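Local coordinates for coat protein (PDB 2FZ2) that self-assembles as 180 copies into the T=3 icosahedral capsid that encloses the single-stranded RNA genome of turnip yellow mosaic virus, at residues Thr15-Leu20 with Tyr147-Lys152; Val93-Ala98 with Pro151-Ser156. All coordinates share one frame; numbering follows the deposited sequence.

Contact 1 of 2, residues Thr15-Leu20 with Tyr147-Lys152; sequences TVATVL and YLDSPK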
loop_
_atom_site.group_PDB
_atom_site.type_symbol
_atom_site.label_atom_id
_atom_site.label_comp_id
_atom_site.label_asym_id
_atom_site.label_seq_id
_atom_site.Cartn_x
_atom_site.Cartn_y
_atom_site.Cartn_z
ATOM N N THR D 15 88.013 -39.529 61.870
ATOM C CA THR D 15 88.078 -39.339 63.311
ATOM C C THR D 15 88.130 -37.825 63.610
ATOM O O THR D 15 88.972 -37.086 63.087
ATOM C CB THR D 15 89.284 -40.116 63.899
ATOM O OG1 THR D 15 89.175 -40.180 65.320
ATOM C CG2 THR D 15 90.561 -39.472 63.545
ATOM N N VAL D 16 87.192 -37.366 64.435
ATOM C CA VAL D 16 87.081 -35.946 64.756
ATOM C C VAL D 16 87.508 -35.547 66.133
ATOM O O VAL D 16 87.668 -36.376 67.004
ATOM C CB VAL D 16 85.641 -35.448 64.650
ATOM C CG1 VAL D 16 85.601 -34.139 63.838
ATOM C CG2 VAL D 16 84.760 -36.533 64.064
ATOM N N ALA D 17 87.650 -34.242 66.317
ATOM C CA ALA D 17 88.016 -33.673 67.596
ATOM C C ALA D 17 86.883 -32.734 67.970
ATOM O O ALA D 17 86.152 -32.258 67.093
ATOM C CB ALA D 17 89.306 -32.902 67.469
ATOM N N THR D 18 86.710 -32.491 69.265
ATOM C CA THR D 18 85.672 -31.572 69.712
ATOM C C THR D 18 86.471 -30.309 69.958
ATOM O O THR D 18 87.498 -30.355 70.623
ATOM C CB THR D 18 84.976 -32.041 71.034
ATOM O OG1 THR D 18 85.919 -32.760 71.836
ATOM C CG2 THR D 18 83.736 -32.955 70.730
ATOM N N VAL D 19 86.030 -29.201 69.372
ATOM C CA VAL D 19 86.717 -27.919 69.526
ATOM C C VAL D 19 85.776 -26.892 70.101
ATOM O O VAL D 19 84.574 -26.884 69.800
ATOM C CB VAL D 19 87.188 -27.351 68.198
ATOM C CG1 VAL D 19 88.445 -28.043 67.761
ATOM C CG2 VAL D 19 86.075 -27.482 67.160
ATOM N N LEU D 20 86.346 -26.003 70.901
ATOM C CA LEU D 20 85.588 -24.951 71.545
ATOM C C LEU D 20 85.095 -23.863 70.610
ATOM O O LEU D 20 85.892 -23.140 70.006
ATOM C CB LEU D 20 86.442 -24.302 72.619
ATOM C CG LEU D 20 86.006 -24.515 74.059
ATOM C CD1 LEU D 20 84.996 -25.639 74.132
ATOM C CD2 LEU D 20 87.234 -24.825 74.901
ATOM N N TYR D 147 94.312 -28.528 74.378
ATOM C CA TYR D 147 93.711 -29.754 73.872
ATOM C C TYR D 147 94.760 -30.842 73.940
ATOM O O TYR D 147 95.952 -30.547 74.096
ATOM C CB TYR D 147 93.272 -29.570 72.432
ATOM C CG TYR D 147 92.236 -28.499 72.240
ATOM C CD1 TYR D 147 92.605 -27.183 71.983
ATOM C CD2 TYR D 147 90.875 -28.808 72.272
ATOM C CE1 TYR D 147 91.634 -26.190 71.751
ATOM C CE2 TYR D 147 89.897 -27.828 72.043
ATOM C CZ TYR D 147 90.284 -26.524 71.780
ATOM O OH TYR D 147 89.324 -25.573 71.506
ATOM N N LEU D 148 94.343 -32.098 73.812
ATOM C CA LEU D 148 95.311 -33.185 73.891
ATOM C C LEU D 148 95.408 -34.051 72.646
ATOM O O LEU D 148 96.030 -35.120 72.683
ATOM C CB LEU D 148 95.026 -34.057 75.116
ATOM C CG LEU D 148 93.817 -33.563 75.914
ATOM C CD1 LEU D 148 92.586 -34.261 75.414
ATOM C CD2 LEU D 148 93.993 -33.836 77.385
ATOM N N ASP D 149 94.791 -33.602 71.556
ATOM C CA ASP D 149 94.857 -34.338 70.304
ATOM C C ASP D 149 95.464 -33.512 69.194
ATOM O O ASP D 149 95.199 -33.773 68.022
ATOM C CB ASP D 149 93.484 -34.846 69.830
ATOM C CG ASP D 149 92.323 -34.018 70.338
ATOM O OD1 ASP D 149 91.168 -34.374 70.008
ATOM O OD2 ASP D 149 92.553 -33.026 71.061
ATOM N N SER D 150 96.256 -32.504 69.555
ATOM C CA SER D 150 96.925 -31.673 68.550
ATOM C C SER D 150 97.893 -32.615 67.840
ATOM O O SER D 150 98.202 -33.702 68.340
ATOM C CB SER D 150 97.716 -30.546 69.213
ATOM O OG SER D 150 97.775 -30.771 70.612
ATOM N N PRO D 151 98.388 -32.216 66.672
ATOM C CA PRO D 151 99.317 -33.059 65.920
ATOM C C PRO D 151 100.620 -33.337 66.632
ATOM O O PRO D 151 101.198 -32.445 67.279
ATOM C CB PRO D 151 99.525 -32.293 64.628
ATOM C CG PRO D 151 98.351 -31.352 64.562
ATOM C CD PRO D 151 98.092 -30.968 65.969
ATOM N N LYS D 152 101.057 -34.586 66.495
ATOM C CA LYS D 152 102.290 -35.112 67.081
ATOM C C LYS D 152 102.983 -35.835 65.935
ATOM O O LYS D 152 102.349 -36.577 65.192
ATOM C CB LYS D 152 101.955 -36.115 68.196
ATOM C CG LYS D 152 103.132 -36.704 68.992
ATOM C CD LYS D 152 102.668 -37.945 69.795
ATOM C CE LYS D 152 103.271 -38.025 71.209
ATOM N NZ LYS D 152 103.349 -39.438 71.750
#

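Contact 2 of 2, residues Val93-Ala98 with Pro151-Ser156; sequences VCWVPA and PKLLIS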
loop_
_atom_site.group_PDB
_atom_site.type_symbol
_atom_site.label_atom_id
_atom_site.label_comp_id
_atom_site.label_asym_id
_atom_site.label_seq_id
_atom_site.Cartn_x
_atom_site.Cartn_y
_atom_site.Cartn_z
ATOM N N VAL D 93 107.792 -42.638 59.385
ATOM C CA VAL D 93 107.002 -41.454 59.641
ATOM C C VAL D 93 105.555 -41.716 59.956
ATOM O O VAL D 93 104.903 -42.552 59.327
ATOM C CB VAL D 93 107.026 -40.526 58.436
ATOM C CG1 VAL D 93 106.121 -39.334 58.665
ATOM C CG2 VAL D 93 108.422 -40.095 58.169
ATOM N N CYS D 94 105.048 -40.962 60.919
ATOM C CA CYS D 94 103.666 -41.102 61.283
ATOM C C CYS D 94 103.065 -39.927 62.017
ATOM O O CYS D 94 103.608 -39.433 63.010
ATOM C CB CYS D 94 103.468 -42.360 62.101
ATOM S SG CYS D 94 101.777 -42.915 61.959
ATOM N N TRP D 95 101.931 -39.479 61.501
ATOM C CA TRP D 95 101.214 -38.375 62.095
ATOM C C TRP D 95 100.244 -39.025 63.064
ATOM O O TRP D 95 99.577 -40.002 62.728
ATOM C CB TRP D 95 100.459 -37.595 61.022
ATOM C CG TRP D 95 101.319 -36.676 60.207
ATOM C CD1 TRP D 95 101.547 -36.740 58.864
ATOM C CD2 TRP D 95 102.035 -35.540 60.679
ATOM N NE1 TRP D 95 102.363 -35.708 58.469
ATOM C CE2 TRP D 95 102.677 -34.956 59.566
ATOM C CE3 TRP D 95 102.197 -34.956 61.936
ATOM C CZ2 TRP D 95 103.467 -33.819 59.673
ATOM C CZ3 TRP D 95 102.979 -33.827 62.044
ATOM C CH2 TRP D 95 103.608 -33.268 60.917
ATOM N N VAL D 96 100.152 -38.472 64.261
ATOM C CA VAL D 96 99.292 -39.049 65.272
ATOM C C VAL D 96 98.870 -37.998 66.313
ATOM O O VAL D 96 99.608 -37.057 66.594
ATOM C CB VAL D 96 100.056 -40.220 65.929
ATOM C CG1 VAL D 96 100.705 -39.775 67.210
ATOM C CG2 VAL D 96 99.140 -41.368 66.163
ATOM N N PRO D 97 97.662 -38.129 66.880
ATOM C CA PRO D 97 97.245 -37.136 67.877
ATOM C C PRO D 97 98.027 -37.228 69.173
ATOM O O PRO D 97 98.297 -38.313 69.666
ATOM C CB PRO D 97 95.760 -37.418 68.085
ATOM C CG PRO D 97 95.555 -38.820 67.618
ATOM C CD PRO D 97 96.623 -39.136 66.617
ATOM N N ALA D 98 98.388 -36.073 69.710
ATOM C CA ALA D 98 99.148 -35.983 70.943
ATOM C C ALA D 98 98.828 -37.084 71.953
ATOM O O ALA D 98 99.732 -37.642 72.605
ATOM C CB ALA D 98 98.899 -34.629 71.578
ATOM N N PRO D 151 98.388 -32.216 66.672
ATOM C CA PRO D 151 99.317 -33.059 65.920
ATOM C C PRO D 151 100.620 -33.337 66.632
ATOM O O PRO D 151 101.198 -32.445 67.279
ATOM C CB PRO D 151 99.525 -32.293 64.628
ATOM C CG PRO D 151 98.351 -31.352 64.562
ATOM C CD PRO D 151 98.092 -30.968 65.969
ATOM N N LYS D 152 101.057 -34.586 66.495
ATOM C CA LYS D 152 102.290 -35.112 67.081
ATOM C C LYS D 152 102.983 -35.835 65.935
ATOM O O LYS D 152 102.349 -36.577 65.192
ATOM C CB LYS D 152 101.955 -36.115 68.196
ATOM C CG LYS D 152 103.132 -36.704 68.992
ATOM C CD LYS D 152 102.668 -37.945 69.795
ATOM C CE LYS D 152 103.271 -38.025 71.209
ATOM N NZ LYS D 152 103.349 -39.438 71.750
ATOM N N LEU D 153 104.280 -35.631 65.774
ATOM C CA LEU D 153 104.958 -36.304 64.682
ATOM C C LEU D 153 105.948 -37.340 65.170
ATOM O O LEU D 153 106.767 -37.074 66.055
ATOM C CB LEU D 153 105.670 -35.294 63.796
ATOM C CG LEU D 153 106.536 -35.927 62.716
ATOM C CD1 LEU D 153 105.710 -36.164 61.471
ATOM C CD2 LEU D 153 107.691 -35.020 62.415
ATOM N N LEU D 154 105.873 -38.524 64.577
ATOM C CA LEU D 154 106.750 -39.614 64.950
ATOM C C LEU D 154 107.741 -39.900 63.856
ATOM O O LEU D 154 107.344 -40.110 62.710
ATOM C CB LEU D 154 105.925 -40.864 65.214
ATOM C CG LEU D 154 105.013 -40.728 66.428
ATOM C CD1 LEU D 154 104.232 -42.002 66.658
ATOM C CD2 LEU D 154 105.865 -40.413 67.636
ATOM N N ILE D 155 109.023 -39.920 64.204
ATOM C CA ILE D 155 110.065 -40.214 63.217
ATOM C C ILE D 155 111.020 -41.294 63.695
ATOM O O ILE D 155 111.488 -41.263 64.838
ATOM C CB ILE D 155 110.941 -38.998 62.898
ATOM C CG1 ILE D 155 110.091 -37.834 62.400
ATOM C CG2 ILE D 155 111.964 -39.386 61.867
ATOM C CD1 ILE D 155 109.356 -38.138 61.156
ATOM N N SER D 156 111.343 -42.229 62.810
ATOM C CA SER D 156 112.250 -43.302 63.173
ATOM C C SER D 156 113.380 -43.382 62.161
ATOM O O SER D 156 113.143 -43.395 60.951
ATOM C CB SER D 156 111.482 -44.633 63.234
ATOM O OG SER D 156 111.801 -45.496 62.146
#

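Contact 1 of 2, residues Thr15-Leu20 with Tyr147-Lys152
Tyr147 reaches across to Thr18-Leu20 from the turn that leads into strand 151-158 of the tymovirus capsid jelly roll, meeting the extended N-terminal arm before strand 30-42. Its CG stands beside the backbone N and anti to the carbonyl carbon (chi1 -61°), which sends the ring toward the arm. At the far end, Leu20 N donates to Tyr147 OH at 3.1 Å, and the N-H...O angle of 163° marks a nearly straight bond; the donor comes in at the ring edge, near its plane. The same hydroxyl also hydrogen-bonds Asp143 OD1 of its own chain, so two polar partners hold the hydroxyl at the end of the ring. Leu20 CB lies 3.3 Å from Tyr147 OH, while Thr18 O sits 3.8 Å from Tyr147 CE2, oblique to the ring.

Two residues on, Asp149 has its CB directed toward the arm, and its OD1 comes up to Ala17. Asp149 OD1 is bonded to Ser144 and salt-bridged to Arg67, both of a neighbouring subunit, and Ala17 packs on that same Arg67. The arm thus runs along a seam between subunits, where Thr18 OG1 bonds Asp143 of that neighbour. Across to the arm, the carboxylate meets a methyl group: Ala17 CB is 3.5 Å from Asp149 OD1.

Contact 2 of 2, residues Val93-Ala98 with Pro151-Ser156
Leu153 lays its CD1 methyl over one face of the Trp95 indole, 3.5 Å from the centroid of the six-membered ring and only 4° off the ring normal, a well-centred CH-pi contact. With CG anti to the backbone N, the leucine chain extends across the ring face, and its CB also approaches the benzo rim, at 3.5 Å from Trp95 CZ3. The indole is held at its other end too, since Trp95 NE1 donates to Val130 O. Leu74 and Val76 of strand 66-80 pack against Trp95, and Val76 also touches Leu153, so this face of the sheet looks into the interior. On the same face, Val93 and Ile155 lie side by side and point the same way, Val93 CG2 meeting Ile155 CD1 at 3.7 Å.

These residues belong to two neighbouring antiparallel strands, 89-97 and 151-158, in a four-stranded sheet of the viral jelly-roll beta-sandwich; the axes of 93-97 and 151-156 run at 148°, antiparallel with a twist. Val93-Ile155, Trp95-Leu153 and Pro97-Pro151 are non-hydrogen-bonded pairs. Between them come the hydrogen-bonded pairs. Cys94 and Leu154 exchange two bonds, with Leu154 N to Cys94 O at 2.9 Å. Val96 N donates to Lys152 O at 3.0 Å in the carbonyl plane, whereas the return bond from Lys152 N to Val96 O is weak, bent to 127° at the hydrogen.

On the other face, Val96 and Lys152 run alongside each other, Val96 CG1 touching Lys152 CD at 3.7 Å. Val96 packs on Ile184 of a neighbouring subunit, which Pro97 at the strand end also touches. The lysine chain, bent at chi3, continues past Ala98, with its CE 3.8 Å from Ala98 O, and ends where Lys152 NZ bonds to Ser100 O.

In the fold
Pro151 and Lys152 belong to both contacts, whose centres lie 14 Å apart: contact 1 uses the turn entering strand 151-158, and contact 2 pairs that strand with 89-97. The handover is direct. Ser150 O and Ala98 N are 2.7 Å apart, probably hydrogen-bonded, and Asp149 O packs 3.7 Å from Pro97 CB, so the turn that meets the arm also rests on the end of the neighbouring strand. Contact 2 is buried, its centre about 7 Å from the centre of the chain; contact 1 is only partly buried, about 15 Å out. By nearest atoms, the bound nucleic acid is about 7 Å from contact 1 and about 12 Å from contact 2.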